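Local structure of prolyl oligopeptidase (Novosphingobium capsulatum, 1YR2) at residues A66-D71 / A655-R660; A338-I343 / V359-D364. The protein probably hydrolyses oligopeptides after proline, and far less readily after alanine, as a serine peptidase of family S9A. All coordinates share one frame; numbering follows the deposited sequence.

In the fold
Interaction 1 lies on the surface of the alpha/beta hydrolase part of the chain. It joins an N-terminal loop to the loop after strand 649-654. Interaction 2 lies in the beta-propeller, between a turn and strand start of one blade (338-343) and the chain that leaves that blade for the next (359-364). The two centres are about 46 Å apart, on opposite sides of the centre of the chain, and their nearest atoms are about 22 Å apart. Along the chain, interaction 2 falls inside the long loop that interaction 1 closes. Interaction 1 nears the probable active site only through its second segment: Arg660, beyond the contact itself, touches Ser575, in a GxSxG pattern consistent with a nucleophile elbow.

Interaction 1: A66-D71 / A655-R660; sequences ADVRTD and ADTDDR
Val68 and Thr657 meet through their methyl groups, with Val68 CG1 3.9 Å from Thr657 CG2. The same Val68 CG1 lies 3.6 Å from Asp656 O. It is also 3.7 Å from Asp656 OD2, the two side chains crossing at about a right angle. CG1 sits between the backbone N and the carbonyl carbon of Val68 (chi1 77°), which turns this methyl to Asp656. Thr657 CG2 has a second neighbour. It lies over one face of the Arg69 guanidinium, 3.8 Å from Arg69 NE. No direct hydrogen bond joins the two loops; one water bridges them. It accepts from Val68 N at 3.1 Å and donates to Asp656 O at 2.7 Å.

Loop 655-660 follows the seventh strand of the eight-stranded alpha/beta hydrolase sheet. In this fold the corresponding loop usually carries the acid of the catalytic triad. Here Asp656 also shares backbone hydrogen bonds with Glu688, and Arg660 touches Ser575. Asp658 OD1 accepts from Arg660 N in an Asx turn and also from Val661 N.

Asp67 fixes the turn of the guanidinium that the Thr657 methyl covers. Arg69 grips the Asp67 carboxylate side-on. Arg69 NE meets Asp67 OD1 at 2.9 Å, nearly straight at 174°, and Arg69 NH2 meets Asp67 OD2 at the same 2.9 Å in a salt bridge. Both bonds use syn lone pairs and stay close to the guanidinium plane. The anti lone pair of Asp67 OD1 takes Arg69 N, which makes an Asx turn. Thr70 N bonds back to Asp67 O and tightens the loop. Behind this loop, Val68 also packs on Val74, Ala75 and Val78 of helix 72-89. Asp71 is the N-cap of that helix, and its OD1 accepts from Val74 N.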
loop_
_atom_site.group_PDB
_atom_site.type_symbol
_atom_site.label_atom_id
_atom_site.label_comp_id
_atom_site.label_asym_id
_atom_site.label_seq_id
_atom_site.Cartn_x
_atom_site.Cartn_y
_atom_site.Cartn_z
ATOM N N ALA A 66 -4.185 32.150 -6.267
ATOM C CA ALA A 66 -5.539 32.233 -6.815
ATOM C C ALA A 66 -5.827 31.073 -7.756
ATOM O O ALA A 66 -4.917 30.499 -8.361
ATOM C CB ALA A 66 -5.779 33.549 -7.523
ATOM N N ASP A 67 -7.117 30.705 -7.834
ATOM C CA ASP A 67 -7.560 29.566 -8.658
ATOM C C ASP A 67 -7.307 29.826 -10.172
ATOM O O ASP A 67 -7.803 30.784 -10.745
ATOM C CB ASP A 67 -9.062 29.320 -8.363
ATOM C CG ASP A 67 -9.529 27.959 -8.765
ATOM O OD1 ASP A 67 -9.377 27.569 -9.945
ATOM O OD2 ASP A 67 -10.075 27.193 -7.936
ATOM N N VAL A 68 -6.572 28.931 -10.823
ATOM C CA VAL A 68 -6.251 29.056 -12.230
ATOM C C VAL A 68 -7.508 29.116 -13.109
ATOM O O VAL A 68 -7.458 29.669 -14.187
ATOM C CB VAL A 68 -5.348 27.896 -12.707
ATOM C CG1 VAL A 68 -6.145 26.626 -12.893
ATOM C CG2 VAL A 68 -4.608 28.272 -13.967
ATOM N N ARG A 69 -8.614 28.539 -12.643
ATOM C CA ARG A 69 -9.850 28.542 -13.429
ATOM C C ARG A 69 -10.579 29.886 -13.454
ATOM O O ARG A 69 -11.432 30.101 -14.326
ATOM C CB ARG A 69 -10.794 27.462 -12.921
ATOM C CG ARG A 69 -10.235 26.089 -13.044
ATOM C CD ARG A 69 -10.994 25.064 -12.274
ATOM N NE ARG A 69 -10.930 25.273 -10.838
ATOM C CZ ARG A 69 -11.581 24.538 -9.959
ATOM N NH1 ARG A 69 -12.370 23.545 -10.355
ATOM N NH2 ARG A 69 -11.456 24.794 -8.669
ATOM N N THR A 70 -10.294 30.765 -12.489
ATOM C CA THR A 70 -10.977 32.048 -12.420
ATOM C C THR A 70 -10.067 33.262 -12.381
ATOM O O THR A 70 -10.573 34.363 -12.333
ATOM C CB THR A 70 -11.942 32.097 -11.224
ATOM O OG1 THR A 70 -11.262 31.777 -10.021
ATOM C CG2 THR A 70 -13.029 31.009 -11.338
ATOM N N ASP A 71 -8.748 33.061 -12.442
ATOM C CA ASP A 71 -7.794 34.156 -12.339
ATOM C C ASP A 71 -6.910 34.152 -13.582
ATOM O O ASP A 71 -6.090 33.261 -13.774
ATOM C CB ASP A 71 -6.952 34.050 -11.065
ATOM C CG ASP A 71 -6.102 35.289 -10.828
ATOM O OD1 ASP A 71 -5.061 35.437 -11.485
ATOM O OD2 ASP A 71 -6.400 36.184 -10.032
ATOM N N ALA A 655 -0.583 19.145 -10.839
ATOM C CA ALA A 655 -1.647 19.542 -11.764
ATOM C C ALA A 655 -1.998 20.988 -11.453
ATOM O O ALA A 655 -1.542 21.530 -10.430
ATOM C CB ALA A 655 -2.877 18.656 -11.613
ATOM N N ASP A 656 -2.754 21.619 -12.338
ATOM C CA ASP A 656 -3.049 23.043 -12.216
ATOM C C ASP A 656 -4.170 23.315 -11.217
ATOM O O ASP A 656 -4.294 24.439 -10.721
ATOM C CB ASP A 656 -3.349 23.680 -13.583
ATOM C CG ASP A 656 -4.595 23.142 -14.233
ATOM O OD1 ASP A 656 -4.989 21.977 -13.988
ATOM O OD2 ASP A 656 -5.239 23.821 -15.047
ATOM N N THR A 657 -4.945 22.274 -10.919
ATOM C CA THR A 657 -5.825 22.223 -9.745
ATOM C C THR A 657 -5.598 20.948 -8.952
ATOM O O THR A 657 -5.248 19.884 -9.505
ATOM C CB THR A 657 -7.303 22.308 -10.116
ATOM O OG1 THR A 657 -7.656 21.232 -11.001
ATOM C CG2 THR A 657 -7.573 23.590 -10.892
ATOM N N ASP A 658 -5.842 21.046 -7.643
ATOM C CA ASP A 658 -5.565 19.947 -6.729
ATOM C C ASP A 658 -6.242 20.284 -5.407
ATOM O O ASP A 658 -5.952 21.323 -4.787
ATOM C CB ASP A 658 -4.048 19.782 -6.548
ATOM C CG ASP A 658 -3.648 18.495 -5.812
ATOM O OD1 ASP A 658 -4.274 18.121 -4.754
ATOM O OD2 ASP A 658 -2.664 17.819 -6.212
ATOM N N ASP A 659 -7.158 19.416 -4.991
ATOM C CA ASP A 659 -7.918 19.642 -3.753
ATOM C C ASP A 659 -7.151 19.342 -2.488
ATOM O O ASP A 659 -7.537 19.789 -1.409
ATOM C CB ASP A 659 -9.160 18.782 -3.740
ATOM C CG ASP A 659 -10.155 19.222 -4.781
ATOM O OD1 ASP A 659 -10.311 20.444 -4.992
ATOM O OD2 ASP A 659 -10.794 18.405 -5.454
ATOM N N ARG A 660 -6.130 18.520 -2.624
ATOM C CA ARG A 660 -5.435 18.002 -1.482
ATOM C C ARG A 660 -4.300 18.912 -1.107
ATOM O O ARG A 660 -4.284 19.408 -0.014
ATOM C CB ARG A 660 -4.924 16.623 -1.791
ATOM C CG ARG A 660 -4.380 15.955 -0.591
ATOM C CD ARG A 660 -4.159 14.470 -0.773
ATOM N NE ARG A 660 -3.818 13.915 0.524
ATOM C CZ ARG A 660 -2.598 13.833 1.033
ATOM N NH1 ARG A 660 -1.528 14.229 0.346
ATOM N NH2 ARG A 660 -2.444 13.316 2.250
HETATM O O HOH W 1 -4.808 26.772 -9.475
#

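Interaction 2: A338-I343 / V359-D364; sequences APLKKI and VPESKD
The Glu361 carboxylate lies flat against Ala338, whose methyl covers one face of it. Ala338 CB is 3.7 Å from Glu361 CD, almost straight above it. Pro339 approaches obliquely on the same side, with its ring atom CD 3.2 Å from Glu361 OE2. Leu340 N donates to Glu361 OE2 at 3.0 Å. The bond is fairly straight (167°), but it comes from the anti side and 23° out of the carboxylate plane. Glu361 reaches this place because its CG is anti to the backbone N (chi1 -168°) and the chain beyond is extended. The carboxylate thus accepts from an N-H inside the type I turn from Ala338 to Lys341, which Lys341 N closes by a bond to Ala338 O. With the carboxylate gone, as in an alanine at this position, Leu340 N would probably lose this acceptor and a gap would open beside the Ala338 methyl.

Leu340 reaches across to the other loop. Its CD1 lies 3.3 Å from Lys363 O. Lys341 O receives a CA-H...O contact from Glu361 CA at 3.4 Å. A water also donates to Lys341 O and accepts from Ser362 N. Ser362 OG accepts from Asp364 N in an ST turn, and Asp364 OD2 is bonded to His382.

Further along, Ile343 and Val359 form an antiparallel hydrogen-bonded pair. Ile343 N donates to Val359 O at 2.9 Å, and the return bond from Val359 N to Ile343 O is weak. Their side chains run side by side, with Ile343 CD1 3.8 Å from Val359 CG2. Ile343 also touches Leu366 and Val369. The turn leads into strand 342-347, while 359-364 carries the chain from strand 354-357, outermost in this blade, to strand 365-372, the first of the next blade, as in a beta-propeller.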
loop_
_atom_site.group_PDB
_atom_site.type_symbol
_atom_site.label_atom_id
_atom_site.label_comp_id
_atom_site.label_asym_id
_atom_site.label_seq_id
_atom_site.Cartn_x
_atom_site.Cartn_y
_atom_site.Cartn_z
ATOM N N ALA A 338 -2.515 -5.086 24.264
ATOM C CA ALA A 338 -1.425 -5.374 23.305
ATOM C C ALA A 338 -1.552 -4.506 22.077
ATOM O O ALA A 338 -2.112 -4.916 21.059
ATOM C CB ALA A 338 -1.418 -6.829 22.892
ATOM N N PRO A 339 -1.003 -3.308 22.127
ATOM C CA PRO A 339 -1.062 -2.446 20.942
ATOM C C PRO A 339 -0.496 -3.067 19.653
ATOM O O PRO A 339 -1.004 -2.759 18.569
ATOM C CB PRO A 339 -0.247 -1.215 21.368
ATOM C CG PRO A 339 -0.343 -1.210 22.881
ATOM C CD PRO A 339 -0.362 -2.654 23.283
ATOM N N LEU A 340 0.533 -3.900 19.767
ATOM C CA LEU A 340 1.153 -4.582 18.613
ATOM C C LEU A 340 0.576 -5.975 18.331
ATOM O O LEU A 340 1.056 -6.690 17.443
ATOM C CB LEU A 340 2.657 -4.678 18.816
ATOM C CG LEU A 340 3.378 -3.325 18.845
ATOM C CD1 LEU A 340 4.877 -3.545 18.799
ATOM C CD2 LEU A 340 2.980 -2.499 17.675
ATOM N N LYS A 341 -0.409 -6.350 19.131
ATOM C CA LYS A 341 -1.277 -7.536 18.979
ATOM C C LYS A 341 -0.584 -8.821 19.424
ATOM O O LYS A 341 0.627 -8.854 19.557
ATOM C CB LYS A 341 -1.883 -7.721 17.580
ATOM C CG LYS A 341 -2.453 -6.491 16.821
ATOM C CD LYS A 341 -3.531 -5.691 17.509
ATOM C CE LYS A 341 -3.594 -4.237 16.911
ATOM N NZ LYS A 341 -3.808 -4.164 15.421
ATOM N N LYS A 342 -1.405 -9.829 19.692
ATOM C CA LYS A 342 -1.003 -11.134 20.186
ATOM C C LYS A 342 -1.985 -12.192 19.660
ATOM O O LYS A 342 -3.023 -11.887 19.104
ATOM C CB LYS A 342 -0.963 -11.109 21.731
ATOM C CG LYS A 342 -2.285 -10.926 22.384
ATOM C CD LYS A 342 -2.184 -10.645 23.889
ATOM C CE LYS A 342 -3.569 -10.576 24.527
ATOM N NZ LYS A 342 -3.519 -10.177 25.937
ATOM N N ILE A 343 -1.627 -13.446 19.774
ATOM C CA ILE A 343 -2.495 -14.540 19.374
ATOM C C ILE A 343 -3.055 -15.257 20.596
ATOM O O ILE A 343 -2.301 -15.768 21.416
ATOM C CB ILE A 343 -1.709 -15.518 18.503
ATOM C CG1 ILE A 343 -1.168 -14.759 17.268
ATOM C CG2 ILE A 343 -2.654 -16.631 18.009
ATOM C CD1 ILE A 343 -0.308 -15.583 16.402
ATOM N N VAL A 359 0.799 -16.917 21.572
ATOM C CA VAL A 359 1.925 -16.124 21.056
ATOM C C VAL A 359 1.751 -14.739 21.639
ATOM O O VAL A 359 0.810 -14.021 21.245
ATOM C CB VAL A 359 1.950 -16.023 19.510
ATOM C CG1 VAL A 359 3.204 -15.268 19.038
ATOM C CG2 VAL A 359 1.943 -17.398 18.876
ATOM N N PRO A 360 2.638 -14.352 22.552
ATOM C CA PRO A 360 2.490 -13.080 23.232
ATOM C C PRO A 360 2.889 -11.944 22.318
ATOM O O PRO A 360 3.508 -12.183 21.274
ATOM C CB PRO A 360 3.438 -13.202 24.416
ATOM C CG PRO A 360 4.512 -14.161 23.949
ATOM C CD PRO A 360 3.859 -15.067 22.980
ATOM N N GLU A 361 2.480 -10.747 22.711
ATOM C CA GLU A 361 2.868 -9.539 22.029
ATOM C C GLU A 361 4.368 -9.520 21.860
ATOM O O GLU A 361 5.116 -9.804 22.790
ATOM C CB GLU A 361 2.368 -8.294 22.799
ATOM C CG GLU A 361 2.482 -7.005 22.028
ATOM C CD GLU A 361 2.126 -5.798 22.883
ATOM O OE1 GLU A 361 2.103 -5.910 24.131
ATOM O OE2 GLU A 361 1.867 -4.744 22.291
ATOM N N SER A 362 4.833 -9.228 20.647
ATOM C CA SER A 362 6.279 -9.023 20.458
ATOM C C SER A 362 6.656 -7.538 20.298
ATOM O O SER A 362 5.814 -6.658 20.464
ATOM C CB SER A 362 6.818 -9.909 19.347
ATOM O OG SER A 362 6.886 -9.278 18.109
ATOM N N LYS A 363 7.908 -7.300 19.965
ATOM C CA LYS A 363 8.408 -5.976 19.615
ATOM C C LYS A 363 7.929 -5.495 18.253
ATOM O O LYS A 363 8.005 -4.298 17.952
ATOM C CB LYS A 363 9.926 -6.010 19.583
ATOM C CG LYS A 363 10.539 -6.343 20.960
ATOM C CD LYS A 363 10.594 -5.089 21.821
ATOM C CE LYS A 363 10.768 -5.403 23.331
ATOM N NZ LYS A 363 11.714 -4.451 23.950
ATOM N N ASP A 364 7.454 -6.425 17.436
ATOM C CA ASP A 364 7.029 -6.133 16.047
ATOM C C ASP A 364 5.522 -6.136 15.944
ATOM O O ASP A 364 4.840 -6.939 16.622
ATOM C CB ASP A 364 7.544 -7.198 15.090
ATOM C CG ASP A 364 9.068 -7.251 15.028
ATOM O OD1 ASP A 364 9.739 -6.207 15.219
ATOM O OD2 ASP A 364 9.659 -8.314 14.786
HETATM O O HOH W 2 3.077 -8.501 18.324
HETATM O O HOH W 3 2.690 -11.492 18.588
#